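Hydrogenase 3 maturation protease (Escherichia coli, PDB 2E85) cleaves a C-terminal peptide from the precursor of HycE, the large subunit of hydrogenase 3, as an endopeptidase of the A31 family. Local coordinates at residues L24-G35 and V135-E143; L71-I79 and I112-I120. The protein carries 1 engineered substitution. All coordinates share one frame; numbering follows the deposited sequence.

Interaction 1: residues L24-G35 and V135-E143; sequences LLAEKCAAAPKG and VETVYQRLE. With CA (calcium ion), chain H.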
loop_
_atom_site.group_PDB
_atom_site.type_symbol
_atom_site.label_atom_id
_atom_site.label_comp_id
_atom_site.label_asym_id
_atom_site.label_seq_id
_atom_site.Cartn_x
_atom_site.Cartn_y
_atom_site.Cartn_z
ATOM N N LEU B 24 -2.986 -19.597 -11.464
ATOM C CA LEU B 24 -3.303 -21.019 -11.681
ATOM C C LEU B 24 -4.221 -21.560 -10.574
ATOM O O LEU B 24 -5.208 -22.259 -10.853
ATOM C CB LEU B 24 -2.035 -21.900 -11.840
ATOM C CG LEU B 24 -2.367 -23.373 -12.077
ATOM C CD1 LEU B 24 -3.125 -23.589 -13.412
ATOM C CD2 LEU B 24 -1.108 -24.247 -12.018
ATOM N N LEU B 25 -3.903 -21.247 -9.324
ATOM C CA LEU B 25 -4.774 -21.633 -8.223
ATOM C C LEU B 25 -6.202 -21.111 -8.396
ATOM O O LEU B 25 -7.176 -21.861 -8.155
ATOM C CB LEU B 25 -4.211 -21.176 -6.870
ATOM C CG LEU B 25 -4.986 -21.687 -5.648
ATOM C CD1 LEU B 25 -5.106 -23.230 -5.721
ATOM C CD2 LEU B 25 -4.348 -21.260 -4.348
ATOM N N ALA B 26 -6.319 -19.845 -8.776
ATOM C CA ALA B 26 -7.620 -19.222 -9.028
ATOM C C ALA B 26 -8.364 -19.967 -10.146
ATOM O O ALA B 26 -9.554 -20.208 -10.040
ATOM C CB ALA B 26 -7.434 -17.746 -9.351
ATOM N N GLU B 27 -7.650 -20.363 -11.191
ATOM C CA GLU B 27 -8.260 -21.145 -12.272
ATOM C C GLU B 27 -8.813 -22.495 -11.793
ATOM O O GLU B 27 -9.935 -22.897 -12.177
ATOM C CB GLU B 27 -7.259 -21.366 -13.399
ATOM C CG GLU B 27 -7.895 -22.158 -14.529
ATOM C CD GLU B 27 -7.198 -22.006 -15.854
ATOM O OE1 GLU B 27 -7.526 -22.802 -16.771
ATOM O OE2 GLU B 27 -6.331 -21.117 -15.984
ATOM N N LYS B 28 -8.025 -23.191 -10.968
ATOM C CA LYS B 28 -8.432 -24.482 -10.422
ATOM C C LYS B 28 -9.680 -24.344 -9.568
ATOM O O LYS B 28 -10.598 -25.140 -9.682
ATOM C CB LYS B 28 -7.308 -25.098 -9.594
ATOM C CG LYS B 28 -6.134 -25.577 -10.426
ATOM C CD LYS B 28 -5.093 -26.188 -9.485
ATOM C CE LYS B 28 -3.928 -26.780 -10.223
ATOM N NZ LYS B 28 -4.238 -28.071 -10.850
ATOM N N CYS B 29 -9.699 -23.327 -8.713
ATOM C CA CYS B 29 -10.845 -23.087 -7.846
ATOM C C CYS B 29 -12.098 -22.732 -8.635
ATOM O O CYS B 29 -13.200 -23.092 -8.229
ATOM C CB CYS B 29 -10.535 -21.984 -6.837
ATOM S SG CYS B 29 -9.257 -22.431 -5.645
ATOM N N ALA B 30 -11.931 -22.009 -9.735
ATOM C CA ALA B 30 -13.084 -21.599 -10.550
ATOM C C ALA B 30 -13.712 -22.832 -11.202
ATOM O O ALA B 30 -14.945 -22.942 -11.301
ATOM C CB ALA B 30 -12.667 -20.583 -11.597
ATOM N N ALA B 31 -12.861 -23.768 -11.613
ATOM C CA ALA B 31 -13.292 -24.975 -12.298
ATOM C C ALA B 31 -13.884 -26.010 -11.342
ATOM O O ALA B 31 -14.807 -26.774 -11.706
ATOM C CB ALA B 31 -12.127 -25.572 -13.078
ATOM N N ALA B 32 -13.374 -26.017 -10.119
ATOM C CA ALA B 32 -13.757 -27.012 -9.128
ATOM C C ALA B 32 -13.538 -26.423 -7.726
ATOM O O ALA B 32 -12.475 -26.604 -7.134
ATOM C CB ALA B 32 -12.968 -28.310 -9.321
ATOM N N PRO B 33 -14.528 -25.684 -7.213
ATOM C CA PRO B 33 -14.381 -25.057 -5.889
ATOM C C PRO B 33 -14.025 -26.000 -4.753
ATOM O O PRO B 33 -14.503 -27.137 -4.701
ATOM C CB PRO B 33 -15.756 -24.417 -5.652
ATOM C CG PRO B 33 -16.228 -24.089 -7.052
ATOM C CD PRO B 33 -15.805 -25.302 -7.849
ATOM N N LYS B 34 -13.177 -25.505 -3.860
ATOM C CA LYS B 34 -12.799 -26.219 -2.658
ATOM C C LYS B 34 -13.065 -25.360 -1.433
ATOM O O LYS B 34 -12.700 -24.177 -1.406
ATOM C CB LYS B 34 -11.330 -26.631 -2.729
ATOM C CG LYS B 34 -11.045 -27.731 -3.778
ATOM C CD LYS B 34 -11.514 -29.126 -3.315
ATOM C CE LYS B 34 -11.165 -30.225 -4.329
ATOM N NZ LYS B 34 -11.518 -31.576 -3.824
ATOM N N GLY B 35 -13.693 -25.953 -0.420
ATOM C CA GLY B 35 -13.936 -25.244 0.836
ATOM C C GLY B 35 -14.940 -24.126 0.686
ATOM O O GLY B 35 -15.789 -24.151 -0.227
ATOM N N VAL B 135 1.018 -25.960 -6.704
ATOM C CA VAL B 135 -0.323 -25.347 -6.819
ATOM C C VAL B 135 -1.420 -26.381 -6.555
ATOM O O VAL B 135 -2.344 -26.135 -5.791
ATOM C CB VAL B 135 -0.512 -24.588 -8.179
ATOM C CG1 VAL B 135 -1.971 -24.184 -8.307
ATOM C CG2 VAL B 135 0.416 -23.353 -8.193
ATOM N N GLU B 136 -1.248 -27.563 -7.127
ATOM C CA GLU B 136 -2.125 -28.697 -6.761
ATOM C C GLU B 136 -2.115 -29.028 -5.264
ATOM O O GLU B 136 -3.168 -29.295 -4.674
ATOM C CB GLU B 136 -1.750 -29.909 -7.617
ATOM C CG GLU B 136 -2.704 -31.101 -7.505
ATOM C CD GLU B 136 -4.141 -30.850 -7.996
ATOM O OE1 GLU B 136 -4.427 -29.915 -8.790
ATOM O OE2 GLU B 136 -5.014 -31.646 -7.597
ATOM N N THR B 137 -0.931 -29.021 -4.643
ATOM C CA THR B 137 -0.830 -29.332 -3.223
ATOM C C THR B 137 -1.657 -28.348 -2.378
ATOM O O THR B 137 -2.423 -28.747 -1.510
ATOM C CB THR B 137 0.654 -29.385 -2.752
ATOM O OG1 THR B 137 1.334 -30.406 -3.491
ATOM C CG2 THR B 137 0.738 -29.721 -1.270
ATOM N N VAL B 138 -1.524 -27.064 -2.665
ATOM C CA VAL B 138 -2.222 -26.033 -1.921
ATOM C C VAL B 138 -3.735 -26.180 -2.182
ATOM O O VAL B 138 -4.541 -26.105 -1.273
ATOM C CB VAL B 138 -1.682 -24.616 -2.281
ATOM C CG1 VAL B 138 -2.506 -23.557 -1.602
ATOM C CG2 VAL B 138 -0.212 -24.461 -1.829
ATOM N N TYR B 139 -4.086 -26.438 -3.432
ATOM C CA TYR B 139 -5.486 -26.552 -3.837
ATOM C C TYR B 139 -6.178 -27.662 -3.066
ATOM O O TYR B 139 -7.291 -27.484 -2.609
ATOM C CB TYR B 139 -5.576 -26.780 -5.349
ATOM C CG TYR B 139 -6.928 -27.195 -5.860
ATOM C CD1 TYR B 139 -7.966 -26.256 -6.000
ATOM C CD2 TYR B 139 -7.167 -28.523 -6.225
ATOM C CE1 TYR B 139 -9.202 -26.633 -6.485
ATOM C CE2 TYR B 139 -8.391 -28.919 -6.675
ATOM C CZ TYR B 139 -9.406 -27.969 -6.815
ATOM O OH TYR B 139 -10.639 -28.354 -7.284
ATOM N N GLN B 140 -5.471 -28.774 -2.887
ATOM C CA GLN B 140 -6.010 -29.936 -2.201
ATOM C C GLN B 140 -6.089 -29.739 -0.697
ATOM O O GLN B 140 -6.696 -30.549 0.004
ATOM C CB GLN B 140 -5.191 -31.174 -2.552
ATOM C CG GLN B 140 -5.391 -31.560 -4.011
ATOM C CD GLN B 140 -6.782 -32.130 -4.362
ATOM O OE1 GLN B 140 -7.602 -32.418 -3.486
ATOM N NE2 GLN B 140 -7.026 -32.323 -5.656
ATOM N N ARG B 141 -5.486 -28.673 -0.191
ATOM C CA ARG B 141 -5.611 -28.424 1.245
ATOM C C ARG B 141 -6.670 -27.398 1.557
ATOM O O ARG B 141 -6.970 -27.168 2.717
ATOM C CB ARG B 141 -4.271 -28.065 1.876
ATOM C CG ARG B 141 -3.342 -29.261 1.719
ATOM C CD ARG B 141 -2.476 -29.576 2.869
ATOM N NE ARG B 141 -1.366 -30.327 2.327
ATOM C CZ ARG B 141 -0.127 -30.225 2.762
ATOM N NH1 ARG B 141 0.124 -29.441 3.806
ATOM N NH2 ARG B 141 0.843 -30.925 2.173
ATOM N N LEU B 142 -7.233 -26.774 0.521
ATOM C CA LEU B 142 -8.236 -25.701 0.751
ATOM C C LEU B 142 -9.498 -26.210 1.460
ATOM O O LEU B 142 -10.074 -25.527 2.306
ATOM C CB LEU B 142 -8.610 -24.998 -0.558
ATOM C CG LEU B 142 -7.561 -24.137 -1.235
ATOM C CD1 LEU B 142 -8.057 -23.613 -2.582
ATOM C CD2 LEU B 142 -7.084 -22.950 -0.346
ATOM N N GLU B 143 -9.926 -27.419 1.113
ATOM C CA GLU B 143 -11.111 -27.951 1.750
ATOM C C GLU B 143 -10.764 -28.379 3.172
ATOM O O GLU B 143 -9.833 -29.143 3.389
ATOM C CB GLU B 143 -11.648 -29.123 0.958
ATOM C CG GLU B 143 -12.732 -29.869 1.715
ATOM C CD GLU B 143 -13.265 -31.004 0.910
ATOM O OE1 GLU B 143 -13.576 -30.778 -0.283
ATOM O OE2 GLU B 143 -13.378 -32.123 1.465
HETATM CA CA CA H . -14.498 -32.932 -0.806
HETATM O O HOH W 1 -9.419 -31.639 -1.454
HETATM O O HOH W 2 -10.193 -33.423 -5.243
HETATM O O HOH W 3 -12.241 -33.337 -1.273
HETATM O O HOH W 4 -14.319 -31.748 -3.252
HETATM O O HOH W 5 -14.616 -28.541 -0.707
HETATM O O HOH W 6 -16.457 -32.765 -1.137
HETATM O O HOH W 7 -14.423 -34.723 -2.372
HETATM O O HOH W 8 -14.713 -34.889 0.620
#
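Tyr139 stands between the helix of Leu24-Ala31 and the loop that follows it, and touches both. Its CG lies anti to the backbone N (chi1 168°), which sends the ring across to the other helix. There Lys28 CB sits over one ring face, a CH-pi contact. At the ring edge the hydroxyl donates to the backbone: Tyr139 OH to Ala32 O is 2.5 Å. The Lys34 and Tyr139 side chains cross at about a right angle, with Lys34 CG 3.5 Å from Tyr139 CE1. Lys34 NZ goes on to waters, two of them shared with Gln140 OE1. A phenylalanine at Tyr139 would probably leave Ala32 O without this donor and the turn after the helix less firmly held. Segments 24-31 and 135-141 of the two helices cross at -44° on the same side of the central sheet. Leu25, and Leu142 just after its helix, both rest on Leu8 of strand 6-11. Val135 fills the other end of the contact. Its CG1 meets Leu24 CD2 at 3.8 Å and also touches Leu25 N and Lys28 CE. Lys28 NZ forms a salt bridge with Glu136 OE1 at 2.8 Å. Both carboxylate oxygens of Glu143 bind a calcium ion otherwise surrounded by waters.

Interaction 2: residues L71-I79 and I112-I120; sequences LNPGEIRII and IFLGIQPDI
Outer strand 76-78 pairs antiparallel with strand 111-116 in the mixed sheet, and Ala152 and Leu154 near the C-terminus bond to Ile78 beyond it. A type II turn from Asn72 to Glu75 leads into the outer strand. Arg77 and Gly115 are the hydrogen-bonded pair: Arg77 N to Gly115 O is 3.0 Å and Gly115 N to Arg77 O is 2.8 Å. Arg77 NH1 makes a salt bridge with Glu75 OE1 and a hydrogen bond to Ile76 O, while Leu71 CD1 lies over the guanidinium face. Ile76 with Ile116 and Ile78 with Leu114 are non-hydrogen-bonded pairs. These four side chains share one face, where Ile76 CG2 meets Leu114 CD2 at 3.7 Å. Helix 129-141 packs on Ile76 and Ile116. On the other face, Ile79 CG1 meets the edge of the Phe113 ring at CD2, 3.9 Å away. Phe113 also touches Asp65, probably a nickel ligand, which binds calcium here. Past the strands, Gln117 takes over. Its backbone O accepts from Gly74 N at 2.8 Å, in the carbonyl plane. The side chain, bent at chi2 (75°), folds against Leu71 and Asn72. Leu71 N reaches Gln117 OE1 at 3.0 Å from above the amide carbonyl plane, and Met69 N bonds the same oxygen. Gln117 NE2 donates to Pro118 O and Asp68 OD1. Bonds at both ends of the buried Gln117 amide thus fix its rotation and tie the loop before the turn to the end of strand 111-116.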
loop_
_atom_site.group_PDB
_atom_site.type_symbol
_atom_site.label_atom_id
_atom_site.label_comp_id
_atom_site.label_asym_id
_atom_site.label_seq_id
_atom_site.Cartn_x
_atom_site.Cartn_y
_atom_site.Cartn_z
ATOM N N LEU B 71 14.605 -21.185 -1.687
ATOM C CA LEU B 71 14.366 -22.624 -1.531
ATOM C C LEU B 71 14.399 -23.383 -2.862
ATOM O O LEU B 71 14.553 -22.760 -3.921
ATOM C CB LEU B 71 13.006 -22.848 -0.827
ATOM C CG LEU B 71 12.883 -22.336 0.620
ATOM C CD1 LEU B 71 11.519 -22.648 1.260
ATOM C CD2 LEU B 71 13.991 -22.906 1.452
ATOM N N ASN B 72 14.259 -24.718 -2.823
ATOM C CA ASN B 72 14.066 -25.435 -4.091
ATOM C C ASN B 72 12.751 -25.071 -4.748
ATOM O O ASN B 72 11.790 -24.800 -4.053
ATOM C CB ASN B 72 14.105 -26.930 -3.890
ATOM C CG ASN B 72 15.467 -27.397 -3.420
ATOM O OD1 ASN B 72 16.449 -26.638 -3.478
ATOM N ND2 ASN B 72 15.541 -28.634 -2.969
ATOM N N PRO B 73 12.707 -25.072 -6.091
ATOM C CA PRO B 73 11.458 -24.797 -6.823
ATOM C C PRO B 73 10.294 -25.661 -6.302
ATOM O O PRO B 73 10.449 -26.882 -6.103
ATOM C CB PRO B 73 11.828 -25.139 -8.287
ATOM C CG PRO B 73 13.306 -24.895 -8.363
ATOM C CD PRO B 73 13.835 -25.352 -7.011
ATOM N N GLY B 74 9.154 -25.020 -6.045
ATOM C CA GLY B 74 7.937 -25.734 -5.657
ATOM C C GLY B 74 7.767 -25.889 -4.152
ATOM O O GLY B 74 6.699 -26.322 -3.694
ATOM N N GLU B 75 8.802 -25.547 -3.376
ATOM C CA GLU B 75 8.644 -25.548 -1.916
ATOM C C GLU B 75 7.559 -24.515 -1.533
ATOM O O GLU B 75 7.475 -23.415 -2.124
ATOM C CB GLU B 75 9.959 -25.250 -1.182
ATOM C CG GLU B 75 11.011 -26.357 -1.297
ATOM C CD GLU B 75 10.562 -27.677 -0.669
ATOM O OE1 GLU B 75 9.962 -27.659 0.435
ATOM O OE2 GLU B 75 10.821 -28.746 -1.272
ATOM N N ILE B 76 6.768 -24.881 -0.527
ATOM C CA ILE B 76 5.643 -24.069 -0.051
ATOM C C ILE B 76 5.932 -23.718 1.404
ATOM O O ILE B 76 6.240 -24.626 2.189
ATOM C CB ILE B 76 4.334 -24.915 -0.044
ATOM C CG1 ILE B 76 3.937 -25.260 -1.472
ATOM C CG2 ILE B 76 3.144 -24.133 0.552
ATOM C CD1 ILE B 76 2.980 -26.446 -1.609
ATOM N N ARG B 77 5.821 -22.432 1.782
ATOM C CA ARG B 77 5.991 -22.049 3.195
ATOM C C ARG B 77 5.033 -20.954 3.575
ATOM O O ARG B 77 4.639 -20.163 2.735
ATOM C CB ARG B 77 7.399 -21.535 3.506
ATOM C CG ARG B 77 8.560 -22.480 3.196
ATOM C CD ARG B 77 8.696 -23.564 4.250
ATOM N NE ARG B 77 9.913 -24.351 4.035
ATOM C CZ ARG B 77 10.047 -25.346 3.149
ATOM N NH1 ARG B 77 9.063 -25.700 2.330
ATOM N NH2 ARG B 77 11.207 -25.994 3.079
ATOM N N ILE B 78 4.643 -20.930 4.855
ATOM C CA ILE B 78 3.951 -19.799 5.408
ATOM C C ILE B 78 4.986 -18.807 5.908
ATOM O O ILE B 78 5.915 -19.190 6.644
ATOM C CB ILE B 78 3.101 -20.198 6.616
ATOM C CG1 ILE B 78 2.145 -21.379 6.286
ATOM C CG2 ILE B 78 2.443 -18.951 7.225
ATOM C CD1 ILE B 78 2.803 -22.659 6.492
ATOM N N ILE B 79 4.822 -17.551 5.513
ATOM C CA ILE B 79 5.748 -16.497 5.929
ATOM C C ILE B 79 5.132 -15.642 7.022
ATOM O O ILE B 79 4.068 -15.013 6.847
ATOM C CB ILE B 79 6.205 -15.592 4.803
ATOM C CG1 ILE B 79 6.612 -16.412 3.584
ATOM C CG2 ILE B 79 7.350 -14.676 5.313
ATOM C CD1 ILE B 79 7.299 -17.733 3.771
ATOM N N ILE B 112 -3.131 -15.279 6.587
ATOM C CA ILE B 112 -2.085 -16.277 6.374
ATOM C C ILE B 112 -1.447 -15.926 5.043
ATOM O O ILE B 112 -2.166 -15.818 4.061
ATOM C CB ILE B 112 -2.723 -17.710 6.283
ATOM C CG1 ILE B 112 -3.547 -18.011 7.544
ATOM C CG2 ILE B 112 -1.688 -18.844 6.136
ATOM C CD1 ILE B 112 -4.581 -19.128 7.391
ATOM N N PHE B 113 -0.123 -15.779 5.008
ATOM C CA PHE B 113 0.572 -15.523 3.745
ATOM C C PHE B 113 1.334 -16.764 3.379
ATOM O O PHE B 113 2.269 -17.149 4.105
ATOM C CB PHE B 113 1.579 -14.373 3.871
ATOM C CG PHE B 113 2.211 -14.039 2.567
ATOM C CD1 PHE B 113 1.608 -13.116 1.731
ATOM C CD2 PHE B 113 3.353 -14.737 2.119
ATOM C CE1 PHE B 113 2.145 -12.843 0.488
ATOM C CE2 PHE B 113 3.904 -14.452 0.868
ATOM C CZ PHE B 113 3.291 -13.509 0.061
ATOM N N LEU B 114 0.977 -17.359 2.243
ATOM C CA LEU B 114 1.613 -18.557 1.726
ATOM C C LEU B 114 2.434 -18.312 0.448
ATOM O O LEU B 114 1.915 -17.825 -0.566
ATOM C CB LEU B 114 0.551 -19.613 1.454
ATOM C CG LEU B 114 1.014 -20.998 1.001
ATOM C CD1 LEU B 114 -0.031 -22.042 1.344
ATOM C CD2 LEU B 114 1.344 -21.078 -0.502
ATOM N N GLY B 115 3.718 -18.641 0.516
ATOM C CA GLY B 115 4.635 -18.453 -0.601
ATOM C C GLY B 115 4.906 -19.792 -1.250
ATOM O O GLY B 115 4.985 -20.838 -0.579
ATOM N N ILE B 116 5.061 -19.754 -2.559
ATOM C CA ILE B 116 5.479 -20.913 -3.327
ATOM C C ILE B 116 6.733 -20.471 -4.057
ATOM O O ILE B 116 6.706 -19.427 -4.763
ATOM C CB ILE B 116 4.454 -21.283 -4.423
ATOM C CG1 ILE B 116 3.135 -21.706 -3.806
ATOM C CG2 ILE B 116 5.018 -22.355 -5.381
ATOM C CD1 ILE B 116 1.954 -21.746 -4.773
ATOM N N GLN B 117 7.793 -21.275 -3.946
ATOM C CA GLN B 117 9.063 -20.948 -4.609
ATOM C C GLN B 117 9.007 -21.129 -6.114
ATOM O O GLN B 117 8.830 -22.244 -6.592
ATOM C CB GLN B 117 10.181 -21.819 -4.055
ATOM C CG GLN B 117 11.519 -21.557 -4.749
ATOM C CD GLN B 117 12.127 -20.292 -4.320
ATOM O OE1 GLN B 117 12.238 -20.034 -3.121
ATOM N NE2 GLN B 117 12.556 -19.482 -5.276
ATOM N N PRO B 118 9.198 -20.031 -6.874
ATOM C CA PRO B 118 9.331 -20.206 -8.316
ATOM C C PRO B 118 10.722 -20.638 -8.719
ATOM O O PRO B 118 11.702 -20.513 -7.943
ATOM C CB PRO B 118 9.073 -18.806 -8.868
ATOM C CG PRO B 118 9.604 -17.905 -7.836
ATOM C CD PRO B 118 9.208 -18.603 -6.502
ATOM N N ASP B 119 10.801 -21.141 -9.939
ATOM C CA ASP B 119 12.073 -21.409 -10.560
ATOM C C ASP B 119 12.381 -20.373 -11.591
ATOM O O ASP B 119 13.385 -19.653 -11.487
ATOM C CB ASP B 119 12.116 -22.782 -11.207
ATOM C CG ASP B 119 13.565 -23.216 -11.527
ATOM O OD1 ASP B 119 14.459 -22.396 -11.177
ATOM O OD2 ASP B 119 13.761 -24.303 -12.135
ATOM N N ILE B 120 11.544 -20.322 -12.613
ATOM C CA ILE B 120 11.785 -19.383 -13.715
ATOM C C ILE B 120 10.675 -18.343 -13.735
ATOM O O ILE B 120 9.480 -18.660 -13.683
ATOM C CB ILE B 120 11.949 -20.100 -15.105
ATOM C CG1 ILE B 120 10.629 -20.777 -15.542
ATOM C CG2 ILE B 120 13.213 -21.056 -15.092
ATOM C CD1 ILE B 120 9.603 -19.897 -16.160
HETATM O O HOH W 9 1.344 -15.556 7.513
#

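Interaction 1 packs two helices against each other, while interaction 2 joins two strands of the sheet beneath helix 129-141. That helix links them: Val138 CG2 lies 3.8 Å from Ile76 CD1, and Val135 CG2 lies 4.1 Å from Ile116 CD1. Strand 111-116 and helix 129-141 also follow each other in the chain. Interaction 2 is nested inside the loop closed by interaction 1. Each contact has a buried inner part, Tyr139, Val135 and Leu25 in one and Phe113, Leu114 and Gln117 in the other, and exposed rims at Glu143 and Asp119. Interaction 1 depends on side chains, with salt bridge, waters and calcium outside. Interaction 2 depends mainly on backbone bonds.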